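Local coordinates for protein putative antitoxin HigA3 (Mycobacterium tuberculosis H37Rv, PDB 6LTZ) that probably serves as the DNA-binding antitoxin of a type II toxin-antitoxin system, with HigB3 as its presumed toxin, and regulates transcription, at residues Val56-Leu70 and Leu80-Gly92. Residues are numbered along the deposited sequence; the frame is centred on the assembly and turned at random.
Sequences VAALMGVSQARVSKL and LGTLQAYVAALGG
Y86 reaches from helix 80-89 into the gap between the two helices of the helix-turn-helix, with its CG anti to the backbone N (chi1 177°), which swings the ring toward V56 and L70. Its CB has M60 SD 4.0 Å away, with L70 CD1 also near. One step out, CD1 lies 3.8 Å from V56 CG1 and 3.9 Å from L70 CD1; CE1 keeps the same V56 methyl and meets V67 CG1 more loosely, near the ring plane. The hydroxyl at the tip leaves both segments and hydrogen-bonds E71 OE1. V56, M60, V67 and L70 thus form the hole for this knob.

M60 returns the favour, a knob among T82, A85, Y86 and A89. Its sulfur makes a Met-aromatic contact at the ring edge, SD 5.3 Å from the Y86 centroid, and the bend at chi3 (65°) carries CE to 4.1 Å from A85 CB. One turn further along helix 80-89, A89 CB abuts L59 CB at 3.7 Å.

The predicted DNA-binding pair, helices 53-60 and 64-72, packs against helix 80-89, whose axis makes 118° with that of residues 56-60. Helix 41-47 adds R45 against V56, Y86 and L90, while L83 packs on L94 of strand 93-100 and on I96 of the second subunit.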
ATOM      1  N   VAL A  56      -6.585  -8.087 -17.087  1.00 26.02           N
ATOM      2  CA  VAL A  56      -6.212  -7.937 -15.680  1.00 22.61           C
ATOM      3  C   VAL A  56      -7.272  -8.517 -14.747  1.00 26.78           C
ATOM      4  O   VAL A  56      -6.942  -9.190 -13.768  1.00 27.67           O
ATOM      5  CB  VAL A  56      -5.969  -6.461 -15.314  1.00 29.32           C
ATOM      6  CG1 VAL A  56      -5.649  -6.321 -13.824  1.00 29.98           C
ATOM      7  CG2 VAL A  56      -4.832  -5.896 -16.150  1.00 29.74           C
ATOM      8  N   ALA A  57      -8.543  -8.267 -15.053  1.00 25.39           N
ATOM      9  CA  ALA A  57      -9.630  -8.796 -14.233  1.00 30.78           C
ATOM     10  C   ALA A  57      -9.579 -10.321 -14.177  1.00 27.09           C
ATOM     11  O   ALA A  57      -9.779 -10.919 -13.119  1.00 31.69           O
ATOM     12  CB  ALA A  57     -10.988  -8.324 -14.762  1.00 28.92           C
ATOM     13  N   ALA A  58      -9.309 -10.945 -15.321  1.00 24.47           N
ATOM     14  CA  ALA A  58      -9.223 -12.399 -15.386  1.00 25.25           C
ATOM     15  C   ALA A  58      -8.036 -12.911 -14.575  1.00 25.73           C
ATOM     16  O   ALA A  58      -8.140 -13.915 -13.874  1.00 27.10           O
ATOM     17  CB  ALA A  58      -9.116 -12.866 -16.826  1.00 22.43           C
ATOM     18  N   LEU A  59      -6.914 -12.211 -14.673  1.00 25.30           N
ATOM     19  CA  LEU A  59      -5.708 -12.604 -13.955  1.00 25.03           C
ATOM     20  C   LEU A  59      -5.896 -12.495 -12.447  1.00 27.59           C
ATOM     21  O   LEU A  59      -5.414 -13.344 -11.697  1.00 27.50           O
ATOM     22  CB  LEU A  59      -4.520 -11.756 -14.419  1.00 20.37           C
ATOM     23  CG  LEU A  59      -4.018 -12.155 -15.808  1.00 20.74           C
ATOM     24  CD1 LEU A  59      -3.167 -11.061 -16.437  1.00 19.51           C
ATOM     25  CD2 LEU A  59      -3.228 -13.452 -15.710  1.00 21.61           C
ATOM     26  N   MET A  60      -6.607 -11.457 -12.014  1.00 25.25           N
ATOM     27  CA  MET A  60      -6.885 -11.223 -10.596  1.00 27.84           C
ATOM     28  C   MET A  60      -8.038 -12.074 -10.072  1.00 35.35           C
ATOM     29  O   MET A  60      -8.218 -12.214  -8.862  1.00 35.72           O
ATOM     30  CB  MET A  60      -7.220  -9.752 -10.352  1.00 29.19           C
ATOM     31  CG  MET A  60      -6.091  -8.783 -10.605  1.00 24.42           C
ATOM     32  SD  MET A  60      -6.637  -7.079 -10.376  1.00 27.85           S
ATOM     33  CE  MET A  60      -7.024  -7.076  -8.625  1.00 28.53           C
ATOM     34  N   GLY A  61      -8.832 -12.619 -10.983  1.00 30.74           N
ATOM     35  CA  GLY A  61     -10.039 -13.329 -10.605  1.00 35.43           C
ATOM     36  C   GLY A  61     -11.071 -12.413  -9.969  1.00 47.34           C
ATOM     37  O   GLY A  61     -11.727 -12.787  -8.998  1.00 46.50           O
ATOM     38  N   VAL A  62     -11.204 -11.202 -10.507  1.00 40.42           N
ATOM     39  CA  VAL A  62     -12.199 -10.250 -10.020  1.00 39.77           C
ATOM     40  C   VAL A  62     -13.026  -9.687 -11.170  1.00 49.91           C
ATOM     41  O   VAL A  62     -12.735  -9.936 -12.342  1.00 37.15           O
ATOM     42  CB  VAL A  62     -11.556  -9.069  -9.260  1.00 51.10           C
ATOM     43  CG1 VAL A  62     -10.727  -9.570  -8.084  1.00 46.36           C
ATOM     44  CG2 VAL A  62     -10.711  -8.222 -10.202  1.00 39.11           C
ATOM     45  N   SER A  63     -14.056  -8.924 -10.819  1.00 49.85           N
ATOM     46  CA  SER A  63     -14.907  -8.265 -11.801  1.00 51.75           C
ATOM     47  C   SER A  63     -14.132  -7.223 -12.596  1.00 38.47           C
ATOM     48  O   SER A  63     -13.169  -6.644 -12.099  1.00 43.61           O
ATOM     49  CB  SER A  63     -16.100  -7.601 -11.107  1.00 44.72           C
ATOM     50  OG  SER A  63     -15.796  -6.266 -10.736  1.00 45.44           O
ATOM     51  N   GLN A  64     -14.562  -6.974 -13.828  1.00 46.09           N
ATOM     52  CA  GLN A  64     -14.021  -5.857 -14.589  1.00 45.73           C
ATOM     53  C   GLN A  64     -14.444  -4.542 -13.954  1.00 36.30           C
ATOM     54  O   GLN A  64     -13.747  -3.533 -14.068  1.00 40.82           O
ATOM     55  CB  GLN A  64     -14.479  -5.916 -16.037  1.00 44.42           C
ATOM     56  CG  GLN A  64     -14.081  -7.184 -16.731  1.00 38.17           C
ATOM     57  CD  GLN A  64     -14.343  -7.125 -18.211  1.00 54.39           C
ATOM     58  OE1 GLN A  64     -14.148  -6.086 -18.848  1.00 48.70           O
ATOM     59  NE2 GLN A  64     -14.787  -8.243 -18.776  1.00 50.88           N
ATOM     60  N   ALA A  65     -15.591  -4.564 -13.283  1.00 45.07           N
ATOM     61  CA  ALA A  65     -16.074  -3.399 -12.558  1.00 47.92           C
ATOM     62  C   ALA A  65     -15.064  -2.995 -11.492  1.00 47.85           C
ATOM     63  O   ALA A  65     -14.656  -1.834 -11.419  1.00 49.24           O
ATOM     64  CB  ALA A  65     -17.431  -3.682 -11.935  1.00 46.61           C
ATOM     65  N   ARG A  66     -14.651  -3.966 -10.681  1.00 48.43           N
ATOM     66  CA  ARG A  66     -13.653  -3.726  -9.646  1.00 46.86           C
ATOM     67  C   ARG A  66     -12.370  -3.152 -10.238  1.00 40.45           C
ATOM     68  O   ARG A  66     -11.799  -2.209  -9.694  1.00 44.85           O
ATOM     69  CB  ARG A  66     -13.351  -5.016  -8.879  1.00 48.83           C
ATOM     70  CG  ARG A  66     -12.091  -4.945  -8.035  1.00 62.59           C
ATOM     71  CD  ARG A  66     -12.420  -4.655  -6.575  1.00 68.47           C
ATOM     72  NE  ARG A  66     -12.971  -5.824  -5.895  1.00 80.00           N
ATOM     73  CZ  ARG A  66     -12.247  -6.851  -5.455  1.00 84.85           C
ATOM     74  NH1 ARG A  66     -10.929  -6.861  -5.618  1.00 71.28           N
ATOM     75  NH2 ARG A  66     -12.841  -7.870  -4.848  1.00 83.50           N
ATOM     76  N   VAL A  67     -11.926  -3.710 -11.363  1.00 40.31           N
ATOM     77  CA  VAL A  67     -10.713  -3.225 -12.016  1.00 34.85           C
ATOM     78  C   VAL A  67     -10.929  -1.804 -12.521  1.00 34.88           C
ATOM     79  O   VAL A  67     -10.039  -0.958 -12.441  1.00 32.23           O
ATOM     80  CB  VAL A  67     -10.284  -4.134 -13.194  1.00 28.79           C
ATOM     81  CG1 VAL A  67      -9.138  -3.501 -13.968  1.00 30.60           C
ATOM     82  CG2 VAL A  67      -9.882  -5.506 -12.683  1.00 31.72           C
ATOM     83  N   SER A  68     -12.127  -1.552 -13.035  1.00 43.97           N
ATOM     84  CA  SER A  68     -12.474  -0.232 -13.536  1.00 40.88           C
ATOM     85  C   SER A  68     -12.440   0.784 -12.400  1.00 37.57           C
ATOM     86  O   SER A  68     -11.865   1.863 -12.539  1.00 40.52           O
ATOM     87  CB  SER A  68     -13.849  -0.254 -14.200  1.00 46.85           C
ATOM     88  OG  SER A  68     -14.202   1.031 -14.676  1.00 60.88           O
ATOM     89  N   LYS A  69     -13.038   0.427 -11.268  1.00 46.56           N
ATOM     90  CA  LYS A  69     -13.032   1.314 -10.109  1.00 50.87           C
ATOM     91  C   LYS A  69     -11.621   1.521  -9.574  1.00 42.99           C
ATOM     92  O   LYS A  69     -11.296   2.592  -9.071  1.00 54.43           O
ATOM     93  CB  LYS A  69     -13.936   0.772  -9.002  1.00 56.14           C
ATOM     94  CG  LYS A  69     -15.366   0.487  -9.437  1.00 69.37           C
ATOM     95  CD  LYS A  69     -16.155  -0.234  -8.348  1.00 77.79           C
ATOM     96  CE  LYS A  69     -15.234  -0.900  -7.329  1.00 82.10           C
ATOM     97  NZ  LYS A  69     -15.868  -2.072  -6.664  1.00 85.81           N
ATOM     98  N   LEU A  70     -10.783   0.495  -9.694  1.00 41.70           N
ATOM     99  CA  LEU A  70      -9.386   0.595  -9.288  1.00 39.39           C
ATOM    100  C   LEU A  70      -8.641   1.655 -10.085  1.00 52.62           C
ATOM    101  O   LEU A  70      -7.880   2.451  -9.532  1.00 47.97           O
ATOM    102  CB  LEU A  70      -8.675  -0.751  -9.460  1.00 46.37           C
ATOM    103  CG  LEU A  70      -8.594  -1.698  -8.269  1.00 44.05           C
ATOM    104  CD1 LEU A  70      -7.664  -2.859  -8.593  1.00 38.49           C
ATOM    105  CD2 LEU A  70      -8.111  -0.948  -7.047  1.00 41.48           C
ATOM    106  N   LEU A  80      -4.393  -3.121   0.647  1.00 20.77           N
ATOM    107  CA  LEU A  80      -3.031  -3.352   0.166  1.00 21.11           C
ATOM    108  C   LEU A  80      -2.943  -4.605  -0.701  1.00 23.42           C
ATOM    109  O   LEU A  80      -2.288  -4.602  -1.743  1.00 24.06           O
ATOM    110  CB  LEU A  80      -2.061  -3.474   1.343  1.00 23.49           C
ATOM    111  CG  LEU A  80      -1.341  -2.209   1.810  1.00 38.72           C
ATOM    112  CD1 LEU A  80      -2.257  -1.000   1.807  1.00 26.54           C
ATOM    113  CD2 LEU A  80      -0.713  -2.413   3.190  1.00 24.42           C
ATOM    114  N   GLY A  81      -3.606  -5.672  -0.259  1.00 25.25           N
ATOM    115  CA  GLY A  81      -3.586  -6.934  -0.976  1.00 26.12           C
ATOM    116  C   GLY A  81      -4.222  -6.856  -2.349  1.00 26.54           C
ATOM    117  O   GLY A  81      -3.878  -7.624  -3.243  1.00 25.65           O
ATOM    118  N   THR A  82      -5.162  -5.933  -2.519  1.00 24.19           N
ATOM    119  CA  THR A  82      -5.808  -5.748  -3.814  1.00 25.86           C
ATOM    120  C   THR A  82      -4.855  -5.054  -4.777  1.00 26.00           C
ATOM    121  O   THR A  82      -4.730  -5.449  -5.940  1.00 23.12           O
ATOM    122  CB  THR A  82      -7.113  -4.944  -3.681  1.00 26.90           C
ATOM    123  OG1 THR A  82      -8.030  -5.677  -2.863  1.00 31.01           O
ATOM    124  CG2 THR A  82      -7.745  -4.716  -5.037  1.00 28.76           C
ATOM    125  N   LEU A  83      -4.159  -4.035  -4.281  1.00 21.39           N
ATOM    126  CA  LEU A  83      -3.137  -3.372  -5.074  1.00 19.09           C
ATOM    127  C   LEU A  83      -2.009  -4.348  -5.408  1.00 27.37           C
ATOM    128  O   LEU A  83      -1.469  -4.328  -6.514  1.00 21.04           O
ATOM    129  CB  LEU A  83      -2.582  -2.153  -4.333  1.00 23.29           C
ATOM    130  CG  LEU A  83      -1.528  -1.337  -5.080  1.00 28.09           C
ATOM    131  CD1 LEU A  83      -2.071  -0.841  -6.414  1.00 26.95           C
ATOM    132  CD2 LEU A  83      -1.054  -0.156  -4.234  1.00 31.83           C
ATOM    133  N   GLN A  84      -1.662  -5.206  -4.453  1.00 23.16           N
ATOM    134  CA  GLN A  84      -0.614  -6.206  -4.680  1.00 24.69           C
ATOM    135  C   GLN A  84      -0.991  -7.111  -5.851  1.00 21.67           C
ATOM    136  O   GLN A  84      -0.165  -7.404  -6.715  1.00 22.68           O
ATOM    137  CB  GLN A  84      -0.375  -7.040  -3.416  1.00 21.99           C
ATOM    138  CG  GLN A  84       0.919  -7.878  -3.422  1.00 24.57           C
ATOM    139  CD  GLN A  84       0.780  -9.203  -4.158  1.00 32.11           C
ATOM    140  OE1 GLN A  84      -0.317  -9.748  -4.283  1.00 30.16           O
ATOM    141  NE2 GLN A  84       1.902  -9.732  -4.646  1.00 34.03           N
ATOM    142  N   ALA A  85      -2.253  -7.528  -5.875  1.00 20.61           N
ATOM    143  CA  ALA A  85      -2.758  -8.460  -6.878  1.00 20.70           C
ATOM    144  C   ALA A  85      -2.826  -7.825  -8.259  1.00 26.58           C
ATOM    145  O   ALA A  85      -2.580  -8.481  -9.276  1.00 23.06           O
ATOM    146  CB  ALA A  85      -4.130  -8.972  -6.469  1.00 22.43           C
ATOM    147  N   TYR A  86      -3.178  -6.546  -8.285  1.00 22.47           N
ATOM    148  CA  TYR A  86      -3.250  -5.793  -9.524  1.00 21.34           C
ATOM    149  C   TYR A  86      -1.861  -5.664 -10.146  1.00 28.79           C
ATOM    150  O   TYR A  86      -1.670  -5.978 -11.318  1.00 20.59           O
ATOM    151  CB  TYR A  86      -3.866  -4.414  -9.264  1.00 22.62           C
ATOM    152  CG  TYR A  86      -3.933  -3.522 -10.479  1.00 22.50           C
ATOM    153  CD1 TYR A  86      -5.029  -3.558 -11.332  1.00 23.14           C
ATOM    154  CD2 TYR A  86      -2.901  -2.649 -10.774  1.00 24.05           C
ATOM    155  CE1 TYR A  86      -5.089  -2.739 -12.447  1.00 26.16           C
ATOM    156  CE2 TYR A  86      -2.951  -1.830 -11.882  1.00 31.74           C
ATOM    157  CZ  TYR A  86      -4.049  -1.881 -12.714  1.00 27.00           C
ATOM    158  OH  TYR A  86      -4.096  -1.060 -13.814  1.00 32.68           O
ATOM    159  N   VAL A  87      -0.890  -5.209  -9.358  1.00 21.14           N
ATOM    160  CA  VAL A  87       0.476  -5.073  -9.850  1.00 20.01           C
ATOM    161  C   VAL A  87       1.040  -6.436 -10.260  1.00 21.31           C
ATOM    162  O   VAL A  87       1.730  -6.550 -11.271  1.00 23.83           O
ATOM    163  CB  VAL A  87       1.392  -4.400  -8.795  1.00 21.47           C
ATOM    164  CG1 VAL A  87       2.849  -4.419  -9.243  1.00 20.43           C
ATOM    165  CG2 VAL A  87       0.933  -2.966  -8.538  1.00 21.02           C
ATOM    166  N   ALA A  88       0.723  -7.475  -9.492  1.00 19.35           N
ATOM    167  CA  ALA A  88       1.184  -8.821  -9.820  1.00 20.18           C
ATOM    168  C   ALA A  88       0.617  -9.300 -11.158  1.00 20.86           C
ATOM    169  O   ALA A  88       1.298  -9.980 -11.928  1.00 19.84           O
ATOM    170  CB  ALA A  88       0.817  -9.794  -8.717  1.00 21.00           C
ATOM    171  N   ALA A  89      -0.629  -8.941 -11.437  1.00 21.54           N
ATOM    172  CA  ALA A  89      -1.265  -9.350 -12.685  1.00 22.97           C
ATOM    173  C   ALA A  89      -0.609  -8.661 -13.880  1.00 23.22           C
ATOM    174  O   ALA A  89      -0.589  -9.199 -14.987  1.00 21.72           O
ATOM    175  CB  ALA A  89      -2.771  -9.050 -12.640  1.00 20.70           C
ATOM    176  N   LEU A  90      -0.059  -7.471 -13.650  1.00 21.16           N
ATOM    177  CA  LEU A  90       0.676  -6.754 -14.684  1.00 21.71           C
ATOM    178  C   LEU A  90       2.090  -7.315 -14.871  1.00 21.17           C
ATOM    179  O   LEU A  90       2.828  -6.873 -15.741  1.00 21.33           O
ATOM    180  CB  LEU A  90       0.751  -5.262 -14.350  1.00 29.58           C
ATOM    181  CG  LEU A  90      -0.584  -4.516 -14.367  1.00 27.62           C
ATOM    182  CD1 LEU A  90      -0.385  -3.047 -14.022  1.00 26.30           C
ATOM    183  CD2 LEU A  90      -1.251  -4.670 -15.727  1.00 24.15           C
ATOM    184  N   GLY A  91       2.458  -8.291 -14.050  1.00 21.89           N
ATOM    185  CA  GLY A  91       3.772  -8.911 -14.142  1.00 18.19           C
ATOM    186  C   GLY A  91       4.812  -8.244 -13.260  1.00 24.35           C
ATOM    187  O   GLY A  91       6.007  -8.540 -13.351  1.00 22.09           O
ATOM    188  N   GLY A  92       4.367  -7.338 -12.399  1.00 24.26           N
ATOM    189  CA  GLY A  92       5.290  -6.612 -11.543  1.00 24.45           C
ATOM    190  C   GLY A  92       5.276  -7.032 -10.089  1.00 27.94           C
ATOM    191  O   GLY A  92       4.582  -7.970  -9.711  1.00 20.82           O
TER